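Local coordinates for protein ATP-dependent DNA helicase (Mycobacterium smegmatis, PDB 5V9X) that probably couples ATP hydrolysis to 3'-to-5' movement along single-stranded DNA, unwinding RNA:DNA hybrids as it travels, at residues I294-S299 against V379-S384; L302-T307 against A352-G357; L396-E401 against V427-H432. All coordinates share one frame; numbering follows the deposited sequence.

In the fold
All three contacts lie in the second RecA-like domain and share one parallel beta sheet. Five of its strands lie in the order 352-355, 378-381, 292-296, 394-400, 424-429. Contact 1 joins two of the inner strands. Contact 2 sets helix 300-318 on edge strand 352-355, and its centre is about 7 Å from that of contact 1. Contact 3 pairs strands 394-400 and 424-429; its centre lies about 11 Å from that of contact 1 and about 15 Å from that of contact 2. Along the chain, both segments of contact 2 fall between those of contact 1, and contact 3 follows. Each contact includes a residue after a strand that touches the DNA, so the C-terminal ends of these strands form part of the surface that holds it.

Contact 1 of 3, residues I294-S299 against V379-S384; sequences IVFANS and VVATSS. With nucleotides of chain B.
Phe296 turns its CG anti to its own carbonyl carbon (chi1 -78°), which brings the ring alongside Ala381 and Thr382 of the neighbouring strand. Its edge then meets Thr382 O, with CE1 3.2 Å from that oxygen, and CE1 also touches Ala381 CB. Ile294 CG2, from the same strand, sits over one face, near the rim. Thr382 holds OG1 between its backbone N and carbonyl carbon (chi1 59°). From there OG1 donates a hydrogen bond to OP1 of DT8 of chain B, 2.8 Å away, while CG2 rests near Ser299 O at 3.7 Å.

The two strands pair in parallel. Val295 N donates a hydrogen bond to Val379 O at 2.9 Å. Ala381 N donates one to Val295 O at 2.8 Å. Ala297 N closes the ladder on Ala381 O at 2.9 Å with an N-H...O angle of 165°. Ile294 and Val379 lie side by side on the Phe296 face, CG1 to CG1 at 3.8 Å. Val295 and Val380 point to the other face, where helix 300-318 covers Val380.

Past the last of these bonds, Ser299 CA and CB approach the DC7 phosphate of chain B. The DNA is held here by its sugar-phosphate backbone, with a hydroxyl bonded to a phosphate at the end of a hydrogen-bonded sheet. Such contacts are consistent with tracking that does not depend on sequence.

Contact 2 of 3, residues L302-T307 against A352-G357; sequences LAERLT and ARAHHG. With nucleotides of chain B.
Glu304 and His356 make the one polar link between the helix and the strand end. His356 NE2 donates to Glu304 OE1, which lies at the ring edge, near its plane. The modelled length of 2.4 Å is too short to be trusted at this resolution. Carboxylate and ring planes stand 89° apart. The Glu304 chain folds at its second torsion (chi2 -73°), which swings the carboxylate back to the strand. Its OE1 also passes Ala354 CB at 3.8 Å.

One turn on, Thr307 packs by its methyl group. CG2 lies 3.6 Å from Arg353 CA and touches Ala352 O. Its hydroxyl turns back to the helix and donates to Ala303 O at 2.6 Å (OG1 to O). Thr307 N reaches the same oxygen from the opposite face of its plane at 3.0 Å, so the carbonyl takes two bonds. Ala303 CB comes within 4.3 Å of His356 CD2.

In the next shell, Val380 packs against both Ala303 and Thr307. His356 ND1 is hydrogen-bonded to Ser358 N, so both ring nitrogens have partners. Arg353 extends away from the helix to a salt bridge with Asp370. Past the ring, Gly357 N donates to OP1 of DT8 of chain B at 2.6 Å, and Arg305 NH1 makes a salt bridge to another phosphate of the DNA.

The axes of helix segment 302-307 and strand 352-355 run nearly antiparallel (171°) and approach to 7.7 Å. This is the helix-on-sheet layer of a RecA-like helicase domain, with a DNA phosphate bound at the C-terminal end of the edge strand.

Contact 3 of 3, residues L396-E401 against V427-H432; sequences LVIQVE and VLFPKH. With nucleotides of chain B.
Lys431 lays its aliphatic chain against Glu401 but gives its amino group chiefly to DNA. Its CD sits 3.5 Å from Glu401 CB and close to the carboxylate carbon. The chain then kinks at its third torsion (chi3 63°), and NZ reaches OP1 of DC4 of chain B at 3.1 Å. A weak bond goes to O3' of DC3 of chain B. The salt bridge to Glu401 OE2 is long, 4.0 Å from NZ. Glu401 OE1 has its own partner in Asn298.

The two strands leading to these residues pair in parallel. Val427 N donates a hydrogen bond to Val397 O, and Gln399 N donates one to Val427 O at 2.7 Å, nearly straight (171°). Phe429 N donates to Gln399 O, and Glu401 N to Phe429 O at 2.8 Å. On one face, Ile398 CG2 meets the Phe429 ring at its edge, 3.5 Å from CD1. On the other, Gln399 CB touches Leu428 CG at 3.8 Å. The Gln399 amide curls onto its own segment, where NE2 donates to Glu401 O, and OE1 is hydrogen-bonded to Arg412.

Beyond Lys431, the His432 ring lies with one face over the DC3 base, N3 of the base 3.3 Å above the ring plane. The DNA is thus held in two ways: a lysine, its positive charge perhaps partly offset by the carboxylate of Glu401, bonds to the DNA phosphate, while the imidazole covers a base.

Contact 1 of 3, residues I294-S299 against V379-S384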
loop_
_atom_site.group_PDB
_atom_site.type_symbol
_atom_site.label_atom_id
_atom_site.label_comp_id
_atom_site.label_asym_id
_atom_site.label_seq_id
_atom_site.Cartn_x
_atom_site.Cartn_y
_atom_site.Cartn_z
ATOM N N ILE A 294 9.848 16.869 -4.997
ATOM C CA ILE A 294 8.671 16.032 -5.190
ATOM C C ILE A 294 7.700 16.343 -4.061
ATOM O O ILE A 294 8.030 16.169 -2.882
ATOM C CB ILE A 294 9.024 14.538 -5.218
ATOM C CG1 ILE A 294 10.054 14.246 -6.309
ATOM C CG2 ILE A 294 7.771 13.705 -5.437
ATOM C CD1 ILE A 294 10.519 12.805 -6.328
ATOM N N VAL A 295 6.512 16.818 -4.422
ATOM C CA VAL A 295 5.429 17.041 -3.473
ATOM C C VAL A 295 4.473 15.863 -3.589
ATOM O O VAL A 295 3.885 15.635 -4.652
ATOM C CB VAL A 295 4.711 18.374 -3.741
ATOM C CG1 VAL A 295 3.661 18.640 -2.673
ATOM C CG2 VAL A 295 5.715 19.515 -3.807
ATOM N N PHE A 296 4.327 15.100 -2.511
ATOM C CA PHE A 296 3.453 13.934 -2.502
ATOM C C PHE A 296 2.085 14.311 -1.952
ATOM O O PHE A 296 1.982 14.908 -0.875
ATOM C CB PHE A 296 4.054 12.793 -1.680
ATOM C CG PHE A 296 5.131 12.026 -2.396
ATOM C CD1 PHE A 296 4.810 11.152 -3.424
ATOM C CD2 PHE A 296 6.463 12.167 -2.035
ATOM C CE1 PHE A 296 5.799 10.438 -4.088
ATOM C CE2 PHE A 296 7.457 11.456 -2.693
ATOM C CZ PHE A 296 7.125 10.591 -3.722
ATOM N N ALA A 297 1.040 13.960 -2.697
ATOM C CA ALA A 297 -0.340 14.125 -2.270
ATOM C C ALA A 297 -0.993 12.754 -2.171
ATOM O O ALA A 297 -0.711 11.864 -2.978
ATOM C CB ALA A 297 -1.119 15.016 -3.242
ATOM N N ASN A 298 -1.866 12.586 -1.180
ATOM C CA ASN A 298 -2.477 11.291 -0.907
ATOM C C ASN A 298 -3.682 10.989 -1.796
ATOM O O ASN A 298 -4.409 10.031 -1.516
ATOM C CB ASN A 298 -2.879 11.200 0.569
ATOM C CG ASN A 298 -1.678 11.129 1.496
ATOM O OD1 ASN A 298 -0.561 10.848 1.062
ATOM N ND2 ASN A 298 -1.905 11.376 2.781
ATOM N N SER A 299 -3.913 11.767 -2.849
ATOM C CA SER A 299 -4.962 11.449 -3.808
ATOM C C SER A 299 -4.624 12.114 -5.133
ATOM O O SER A 299 -3.809 13.040 -5.195
ATOM C CB SER A 299 -6.344 11.895 -3.315
ATOM O OG SER A 299 -6.489 13.302 -3.396
ATOM N N VAL A 379 7.385 18.340 -9.008
ATOM C CA VAL A 379 6.376 17.406 -9.487
ATOM C C VAL A 379 5.477 17.051 -8.312
ATOM O O VAL A 379 5.968 16.739 -7.222
ATOM C CB VAL A 379 7.000 16.142 -10.111
ATOM C CG1 VAL A 379 8.092 15.577 -9.217
ATOM C CG2 VAL A 379 5.927 15.092 -10.382
ATOM N N VAL A 380 4.168 17.123 -8.526
ATOM C CA VAL A 380 3.180 16.771 -7.513
ATOM C C VAL A 380 2.669 15.377 -7.850
ATOM O O VAL A 380 1.902 15.201 -8.803
ATOM C CB VAL A 380 2.038 17.792 -7.454
ATOM C CG1 VAL A 380 1.124 17.494 -6.275
ATOM C CG2 VAL A 380 2.593 19.206 -7.367
ATOM N N ALA A 381 3.081 14.383 -7.072
ATOM C CA ALA A 381 2.836 12.991 -7.408
ATOM C C ALA A 381 2.050 12.278 -6.315
ATOM O O ALA A 381 2.002 12.712 -5.160
ATOM C CB ALA A 381 4.154 12.245 -7.655
ATOM N N THR A 382 1.427 11.171 -6.706
ATOM C CA THR A 382 0.854 10.219 -5.768
ATOM C C THR A 382 1.925 9.182 -5.423
ATOM O O THR A 382 3.122 9.428 -5.600
ATOM C CB THR A 382 -0.405 9.583 -6.364
ATOM O OG1 THR A 382 -0.071 8.915 -7.588
ATOM C CG2 THR A 382 -1.464 10.641 -6.634
ATOM N N SER A 383 1.513 8.004 -4.945
ATOM C CA SER A 383 2.461 6.922 -4.704
ATOM C C SER A 383 3.064 6.367 -5.990
ATOM O O SER A 383 3.875 5.436 -5.919
ATOM C CB SER A 383 1.784 5.797 -3.921
ATOM O OG SER A 383 0.639 5.317 -4.606
ATOM N N SER A 384 2.688 6.912 -7.151
ATOM C CA SER A 384 3.269 6.489 -8.419
ATOM C C SER A 384 4.770 6.743 -8.484
ATOM O O SER A 384 5.460 6.112 -9.292
ATOM C CB SER A 384 2.569 7.211 -9.569
ATOM O OG SER A 384 2.698 8.618 -9.435
ATOM P P DC B 7 -6.896 8.033 -4.994
ATOM O OP1 DC B 7 -7.074 9.381 -5.574
ATOM O OP2 DC B 7 -7.958 7.017 -5.151
ATOM O "O5'" DC B 7 -5.541 7.436 -5.558
ATOM C "C5'" DC B 7 -4.313 7.900 -5.025
ATOM C "C4'" DC B 7 -3.272 6.806 -5.061
ATOM O "O4'" DC B 7 -3.548 5.839 -4.036
ATOM C "C3'" DC B 7 -3.241 6.013 -6.361
ATOM O "O3'" DC B 7 -2.191 6.490 -7.181
ATOM C "C2'" DC B 7 -2.999 4.559 -5.919
ATOM C "C1'" DC B 7 -2.914 4.643 -4.396
ATOM N N1 DC B 7 -3.595 3.515 -3.713
ATOM C C2 DC B 7 -2.833 2.542 -3.060
ATOM O O2 DC B 7 -1.600 2.649 -3.055
ATOM N N3 DC B 7 -3.467 1.511 -2.448
ATOM C C4 DC B 7 -4.799 1.436 -2.481
ATOM N N4 DC B 7 -5.382 0.402 -1.864
ATOM C C5 DC B 7 -5.591 2.416 -3.147
ATOM C C6 DC B 7 -4.955 3.427 -3.745
ATOM P P DT B 8 -2.129 6.091 -8.735
ATOM O OP1 DT B 8 -1.248 7.072 -9.401
ATOM O OP2 DT B 8 -3.512 5.903 -9.224
ATOM O "O5'" DT B 8 -1.408 4.665 -8.730
ATOM C "C5'" DT B 8 -0.177 4.492 -8.034
ATOM C "C4'" DT B 8 0.101 3.021 -7.786
ATOM O "O4'" DT B 8 -0.794 2.514 -6.781
ATOM C "C3'" DT B 8 -0.113 2.118 -8.991
ATOM O "O3'" DT B 8 1.121 1.925 -9.658
ATOM C "C2'" DT B 8 -0.644 0.799 -8.388
ATOM C "C1'" DT B 8 -0.839 1.118 -6.902
ATOM N N1 DT B 8 -2.139 0.639 -6.348
ATOM C C2 DT B 8 -2.137 -0.353 -5.396
ATOM O O2 DT B 8 -1.120 -0.869 -4.973
ATOM N N3 DT B 8 -3.379 -0.721 -4.951
ATOM C C4 DT B 8 -4.598 -0.207 -5.357
ATOM O O4 DT B 8 -5.664 -0.605 -4.897
ATOM C C5 DT B 8 -4.528 0.830 -6.359
ATOM C C7 DT B 8 -5.783 1.464 -6.876
ATOM C C6 DT B 8 -3.316 1.198 -6.800
ATOM P P DG B 6 -11.781 9.336 -0.714
ATOM O OP1 DG B 6 -12.357 9.857 -1.974
ATOM O OP2 DG B 6 -12.215 8.020 -0.192
ATOM O "O5'" DG B 6 -10.201 9.289 -0.862
ATOM C "C5'" DG B 6 -9.603 8.314 -1.659
ATOM C "C4'" DG B 6 -8.104 8.466 -1.608
ATOM O "O4'" DG B 6 -7.645 8.271 -0.252
ATOM C "C3'" DG B 6 -7.339 7.479 -2.477
ATOM O "O3'" DG B 6 -6.583 8.194 -3.429
ATOM C "C2'" DG B 6 -6.447 6.705 -1.491
ATOM C "C1'" DG B 6 -6.403 7.624 -0.277
ATOM N N9 DG B 6 -6.228 6.929 1.005
ATOM C C8 DG B 6 -6.896 7.194 2.179
ATOM N N7 DG B 6 -6.540 6.425 3.169
ATOM C C5 DG B 6 -5.569 5.594 2.625
ATOM C C6 DG B 6 -4.819 4.553 3.226
ATOM O O6 DG B 6 -4.869 4.148 4.397
ATOM N N1 DG B 6 -3.939 3.961 2.321
ATOM C C2 DG B 6 -3.802 4.328 1.002
ATOM N N2 DG B 6 -2.902 3.642 0.283
ATOM N N3 DG B 6 -4.496 5.302 0.427
ATOM C C4 DG B 6 -5.360 5.891 1.292
#

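Contact 2 of 3, residues L302-T307 against A352-G357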
loop_
_atom_site.group_PDB
_atom_site.type_symbol
_atom_site.label_atom_id
_atom_site.label_comp_id
_atom_site.label_asym_id
_atom_site.label_seq_id
_atom_site.Cartn_x
_atom_site.Cartn_y
_atom_site.Cartn_z
ATOM N N LEU A 302 -6.180 15.805 -5.334
ATOM C CA LEU A 302 -5.373 16.789 -4.620
ATOM C C LEU A 302 -4.099 17.119 -5.387
ATOM O O LEU A 302 -3.634 18.264 -5.366
ATOM C CB LEU A 302 -5.039 16.289 -3.218
ATOM C CG LEU A 302 -4.334 17.300 -2.307
ATOM C CD1 LEU A 302 -5.249 18.475 -1.997
ATOM C CD2 LEU A 302 -3.852 16.639 -1.025
ATOM N N ALA A 303 -3.518 16.127 -6.070
ATOM C CA ALA A 303 -2.320 16.371 -6.868
ATOM C C ALA A 303 -2.613 17.324 -8.024
ATOM O O ALA A 303 -1.843 18.256 -8.288
ATOM C CB ALA A 303 -1.758 15.047 -7.384
ATOM N N GLU A 304 -3.723 17.098 -8.733
ATOM C CA GLU A 304 -4.146 18.039 -9.766
ATOM C C GLU A 304 -4.417 19.416 -9.172
ATOM O O GLU A 304 -4.045 20.440 -9.759
ATOM C CB GLU A 304 -5.394 17.520 -10.481
ATOM C CG GLU A 304 -5.206 16.223 -11.252
ATOM C CD GLU A 304 -4.398 16.403 -12.523
ATOM O OE1 GLU A 304 -3.763 15.424 -12.965
ATOM O OE2 GLU A 304 -4.400 17.523 -13.082
ATOM N N ARG A 305 -5.062 19.456 -8.004
ATOM C CA ARG A 305 -5.375 20.727 -7.358
ATOM C C ARG A 305 -4.109 21.500 -7.010
ATOM O O ARG A 305 -3.956 22.666 -7.389
ATOM C CB ARG A 305 -6.201 20.480 -6.099
ATOM C CG ARG A 305 -7.697 20.619 -6.268
ATOM C CD ARG A 305 -8.335 20.748 -4.901
ATOM N NE ARG A 305 -7.710 21.827 -4.141
ATOM C CZ ARG A 305 -7.767 21.947 -2.819
ATOM N NH1 ARG A 305 -8.419 21.046 -2.096
ATOM N NH2 ARG A 305 -7.167 22.965 -2.219
ATOM N N LEU A 306 -3.194 20.865 -6.272
ATOM C CA LEU A 306 -1.979 21.550 -5.844
ATOM C C LEU A 306 -1.154 22.015 -7.035
ATOM O O LEU A 306 -0.614 23.128 -7.025
ATOM C CB LEU A 306 -1.151 20.637 -4.944
ATOM C CG LEU A 306 -1.610 20.557 -3.489
ATOM C CD1 LEU A 306 -0.854 19.469 -2.747
ATOM C CD2 LEU A 306 -1.421 21.905 -2.807
ATOM N N THR A 307 -1.050 21.182 -8.074
ATOM C CA THR A 307 -0.324 21.590 -9.272
ATOM C C THR A 307 -0.925 22.855 -9.874
ATOM O O THR A 307 -0.195 23.745 -10.329
ATOM C CB THR A 307 -0.323 20.459 -10.296
ATOM O OG1 THR A 307 0.139 19.255 -9.673
ATOM C CG2 THR A 307 0.587 20.800 -11.461
ATOM N N ALA A 352 5.380 23.528 -11.650
ATOM C CA ALA A 352 5.046 22.188 -11.198
ATOM C C ALA A 352 4.201 21.480 -12.244
ATOM O O ALA A 352 3.525 22.109 -13.063
ATOM C CB ALA A 352 4.299 22.221 -9.855
ATOM N N ARG A 353 4.248 20.150 -12.207
ATOM C CA ARG A 353 3.432 19.321 -13.081
ATOM C C ARG A 353 3.025 18.061 -12.329
ATOM O O ARG A 353 3.715 17.618 -11.405
ATOM C CB ARG A 353 4.163 18.965 -14.380
ATOM C CG ARG A 353 4.021 20.016 -15.471
ATOM C CD ARG A 353 4.432 19.466 -16.820
ATOM N NE ARG A 353 5.881 19.361 -16.951
ATOM C CZ ARG A 353 6.493 18.563 -17.819
ATOM N NH1 ARG A 353 5.778 17.788 -18.625
ATOM N NH2 ARG A 353 7.818 18.531 -17.876
ATOM N N ALA A 354 1.897 17.488 -12.737
ATOM C CA ALA A 354 1.310 16.353 -12.040
ATOM C C ALA A 354 1.847 15.030 -12.573
ATOM O O ALA A 354 2.201 14.901 -13.748
ATOM C CB ALA A 354 -0.213 16.379 -12.169
ATOM N N HIS A 355 1.903 14.038 -11.684
ATOM C CA HIS A 355 2.215 12.663 -12.056
ATOM C C HIS A 355 1.361 11.737 -11.206
ATOM O O HIS A 355 1.493 11.729 -9.979
ATOM C CB HIS A 355 3.702 12.343 -11.864
ATOM C CG HIS A 355 4.138 11.080 -12.541
ATOM N ND1 HIS A 355 3.954 9.832 -11.983
ATOM C CD2 HIS A 355 4.745 10.871 -13.733
ATOM C CE1 HIS A 355 4.431 8.911 -12.802
ATOM N NE2 HIS A 355 4.917 9.515 -13.871
ATOM N N HIS A 356 0.484 10.974 -11.850
ATOM C CA HIS A 356 -0.325 9.967 -11.169
ATOM C C HIS A 356 -0.936 9.053 -12.228
ATOM O O HIS A 356 -0.734 9.241 -13.432
ATOM C CB HIS A 356 -1.395 10.604 -10.278
ATOM C CG HIS A 356 -2.295 11.563 -10.992
ATOM N ND1 HIS A 356 -3.371 11.153 -11.750
ATOM C CD2 HIS A 356 -2.288 12.916 -11.049
ATOM C CE1 HIS A 356 -3.985 12.212 -12.248
ATOM N NE2 HIS A 356 -3.348 13.294 -11.837
ATOM N N GLY A 357 -1.697 8.061 -11.758
ATOM C CA GLY A 357 -2.193 7.021 -12.645
ATOM C C GLY A 357 -3.108 7.524 -13.745
ATOM O O GLY A 357 -3.146 6.945 -14.834
ATOM P P DT B 8 -2.129 6.091 -8.735
ATOM O OP1 DT B 8 -1.248 7.072 -9.401
ATOM O OP2 DT B 8 -3.512 5.903 -9.224
ATOM O "O5'" DT B 8 -1.408 4.665 -8.730
ATOM C "C5'" DT B 8 -0.177 4.492 -8.034
ATOM C "C4'" DT B 8 0.101 3.021 -7.786
ATOM O "O4'" DT B 8 -0.794 2.514 -6.781
ATOM C "C3'" DT B 8 -0.113 2.118 -8.991
ATOM O "O3'" DT B 8 1.121 1.925 -9.658
ATOM C "C2'" DT B 8 -0.644 0.799 -8.388
ATOM C "C1'" DT B 8 -0.839 1.118 -6.902
ATOM N N1 DT B 8 -2.139 0.639 -6.348
ATOM C C2 DT B 8 -2.137 -0.353 -5.396
ATOM O O2 DT B 8 -1.120 -0.869 -4.973
ATOM N N3 DT B 8 -3.379 -0.721 -4.951
ATOM C C4 DT B 8 -4.598 -0.207 -5.357
ATOM O O4 DT B 8 -5.664 -0.605 -4.897
ATOM C C5 DT B 8 -4.528 0.830 -6.359
ATOM C C7 DT B 8 -5.783 1.464 -6.876
ATOM C C6 DT B 8 -3.316 1.198 -6.800
#

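Contact 3 of 3, residues L396-E401 against V427-H432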
loop_
_atom_site.group_PDB
_atom_site.type_symbol
_atom_site.label_atom_id
_atom_site.label_comp_id
_atom_site.label_asym_id
_atom_site.label_seq_id
_atom_site.Cartn_x
_atom_site.Cartn_y
_atom_site.Cartn_z
ATOM N N LEU A 396 14.741 17.613 -2.305
ATOM C CA LEU A 396 13.673 17.926 -1.363
ATOM C C LEU A 396 12.455 17.079 -1.697
ATOM O O LEU A 396 12.070 16.978 -2.865
ATOM C CB LEU A 396 13.305 19.414 -1.409
ATOM C CG LEU A 396 12.200 19.859 -0.446
ATOM C CD1 LEU A 396 12.728 19.953 0.977
ATOM C CD2 LEU A 396 11.580 21.178 -0.883
ATOM N N VAL A 397 11.862 16.467 -0.675
ATOM C CA VAL A 397 10.553 15.835 -0.777
ATOM C C VAL A 397 9.636 16.500 0.238
ATOM O O VAL A 397 9.998 16.638 1.413
ATOM C CB VAL A 397 10.616 14.314 -0.537
ATOM C CG1 VAL A 397 9.213 13.751 -0.350
ATOM C CG2 VAL A 397 11.314 13.618 -1.694
ATOM N N ILE A 398 8.463 16.924 -0.215
ATOM C CA ILE A 398 7.446 17.506 0.650
ATOM C C ILE A 398 6.274 16.540 0.713
ATOM O O ILE A 398 5.792 16.068 -0.324
ATOM C CB ILE A 398 6.999 18.888 0.149
ATOM C CG1 ILE A 398 8.177 19.863 0.141
ATOM C CG2 ILE A 398 5.874 19.421 1.014
ATOM C CD1 ILE A 398 7.822 21.237 -0.377
ATOM N N GLN A 399 5.822 16.239 1.928
ATOM C CA GLN A 399 4.698 15.339 2.156
ATOM C C GLN A 399 3.535 16.159 2.696
ATOM O O GLN A 399 3.611 16.698 3.805
ATOM C CB GLN A 399 5.077 14.219 3.123
ATOM C CG GLN A 399 3.911 13.332 3.530
ATOM C CD GLN A 399 3.309 12.589 2.356
ATOM O OE1 GLN A 399 4.030 12.094 1.490
ATOM N NE2 GLN A 399 1.982 12.512 2.316
ATOM N N VAL A 400 2.467 16.258 1.911
ATOM C CA VAL A 400 1.251 16.948 2.329
ATOM C C VAL A 400 0.355 15.933 3.025
ATOM O O VAL A 400 0.036 14.887 2.451
ATOM C CB VAL A 400 0.540 17.597 1.133
ATOM C CG1 VAL A 400 -0.931 17.830 1.440
ATOM C CG2 VAL A 400 1.215 18.912 0.778
ATOM N N GLU A 401 -0.035 16.245 4.267
ATOM C CA GLU A 401 -0.749 15.341 5.169
ATOM C C GLU A 401 0.159 14.192 5.598
ATOM O O GLU A 401 1.129 13.871 4.905
ATOM C CB GLU A 401 -2.034 14.807 4.522
ATOM C CG GLU A 401 -2.973 14.071 5.472
ATOM C CD GLU A 401 -4.282 13.673 4.815
ATOM O OE1 GLU A 401 -4.273 13.347 3.608
ATOM O OE2 GLU A 401 -5.324 13.695 5.505
ATOM N N VAL A 427 9.994 17.521 4.315
ATOM C CA VAL A 427 9.104 18.416 5.044
ATOM C C VAL A 427 7.691 17.847 4.984
ATOM O O VAL A 427 7.226 17.440 3.913
ATOM C CB VAL A 427 9.143 19.846 4.473
ATOM C CG1 VAL A 427 8.158 20.739 5.209
ATOM C CG2 VAL A 427 10.549 20.414 4.561
ATOM N N LEU A 428 7.017 17.820 6.130
ATOM C CA LEU A 428 5.635 17.368 6.232
ATOM C C LEU A 428 4.741 18.549 6.586
ATOM O O LEU A 428 5.045 19.305 7.514
ATOM C CB LEU A 428 5.489 16.265 7.285
ATOM C CG LEU A 428 5.636 14.804 6.844
ATOM C CD1 LEU A 428 7.075 14.467 6.480
ATOM C CD2 LEU A 428 5.122 13.870 7.929
ATOM N N PHE A 429 3.643 18.703 5.847
ATOM C CA PHE A 429 2.666 19.753 6.111
ATOM C C PHE A 429 1.380 19.134 6.639
ATOM O O PHE A 429 0.656 18.480 5.872
ATOM C CB PHE A 429 2.375 20.561 4.845
ATOM C CG PHE A 429 3.456 21.536 4.476
ATOM C CD1 PHE A 429 4.513 21.146 3.674
ATOM C CD2 PHE A 429 3.405 22.848 4.918
ATOM C CE1 PHE A 429 5.505 22.045 3.325
ATOM C CE2 PHE A 429 4.394 23.751 4.573
ATOM C CZ PHE A 429 5.446 23.348 3.775
ATOM N N PRO A 430 1.057 19.295 7.919
ATOM C CA PRO A 430 -0.258 18.861 8.401
ATOM C C PRO A 430 -1.375 19.659 7.744
ATOM O O PRO A 430 -1.234 20.852 7.465
ATOM C CB PRO A 430 -0.193 19.133 9.909
ATOM C CG PRO A 430 1.263 19.157 10.229
ATOM C CD PRO A 430 1.933 19.731 9.019
ATOM N N LYS A 431 -2.494 18.980 7.494
ATOM C CA LYS A 431 -3.673 19.627 6.934
ATOM C C LYS A 431 -4.555 20.265 7.998
ATOM O O LYS A 431 -5.181 21.299 7.733
ATOM C CB LYS A 431 -4.505 18.620 6.131
ATOM C CG LYS A 431 -3.874 18.201 4.812
ATOM C CD LYS A 431 -4.657 17.077 4.140
ATOM C CE LYS A 431 -6.066 17.502 3.768
ATOM N NZ LYS A 431 -6.801 16.429 3.039
ATOM N N HIS A 432 -4.617 19.678 9.191
ATOM C CA HIS A 432 -5.462 20.191 10.263
ATOM C C HIS A 432 -4.835 19.816 11.602
ATOM O O HIS A 432 -3.729 19.271 11.660
ATOM C CB HIS A 432 -6.894 19.664 10.121
ATOM C CG HIS A 432 -6.982 18.174 10.020
ATOM N ND1 HIS A 432 -6.736 17.491 8.849
ATOM C CD2 HIS A 432 -7.293 17.235 10.945
ATOM C CE1 HIS A 432 -6.889 16.196 9.055
ATOM N NE2 HIS A 432 -7.229 16.014 10.319
ATOM P P DC B 3 -9.681 23.648 5.566
ATOM O OP1 DC B 3 -8.404 24.392 5.513
ATOM O OP2 DC B 3 -10.716 23.885 4.536
ATOM O "O5'" DC B 3 -9.330 22.085 5.593
ATOM C "C5'" DC B 3 -8.297 21.584 4.741
ATOM C "C4'" DC B 3 -8.366 20.069 4.596
ATOM O "O4'" DC B 3 -8.305 19.440 5.904
ATOM C "C3'" DC B 3 -9.624 19.523 3.915
ATOM O "O3'" DC B 3 -9.269 18.472 3.017
ATOM C "C2'" DC B 3 -10.441 18.991 5.091
ATOM C "C1'" DC B 3 -9.338 18.488 6.007
ATOM N N1 DC B 3 -9.743 18.382 7.438
ATOM C C2 DC B 3 -9.963 17.121 8.007
ATOM O O2 DC B 3 -9.821 16.110 7.309
ATOM N N3 DC B 3 -10.326 17.044 9.311
ATOM C C4 DC B 3 -10.467 18.158 10.032
ATOM N N4 DC B 3 -10.828 18.032 11.313
ATOM C C5 DC B 3 -10.248 19.450 9.469
ATOM C C6 DC B 3 -9.888 19.513 8.184
ATOM P P DC B 4 -9.296 18.710 1.426
ATOM O OP1 DC B 4 -8.491 17.634 0.804
ATOM O OP2 DC B 4 -8.946 20.125 1.178
ATOM O "O5'" DC B 4 -10.831 18.481 1.024
ATOM C "C5'" DC B 4 -11.409 17.179 1.103
ATOM C "C4'" DC B 4 -12.885 17.262 1.464
ATOM O "O4'" DC B 4 -13.051 18.185 2.553
ATOM C "C3'" DC B 4 -13.795 17.780 0.351
ATOM O "O3'" DC B 4 -14.445 16.688 -0.297
ATOM C "C2'" DC B 4 -14.811 18.692 1.069
ATOM C "C1'" DC B 4 -14.366 18.673 2.535
ATOM N N1 DC B 4 -14.374 20.022 3.177
ATOM C C2 DC B 4 -15.513 20.459 3.867
ATOM O O2 DC B 4 -16.501 19.716 3.933
ATOM N N3 DC B 4 -15.500 21.687 4.443
ATOM C C4 DC B 4 -14.414 22.458 4.351
ATOM N N4 DC B 4 -14.448 23.660 4.934
ATOM C C5 DC B 4 -13.245 22.029 3.653
ATOM C C6 DC B 4 -13.269 20.817 3.089
#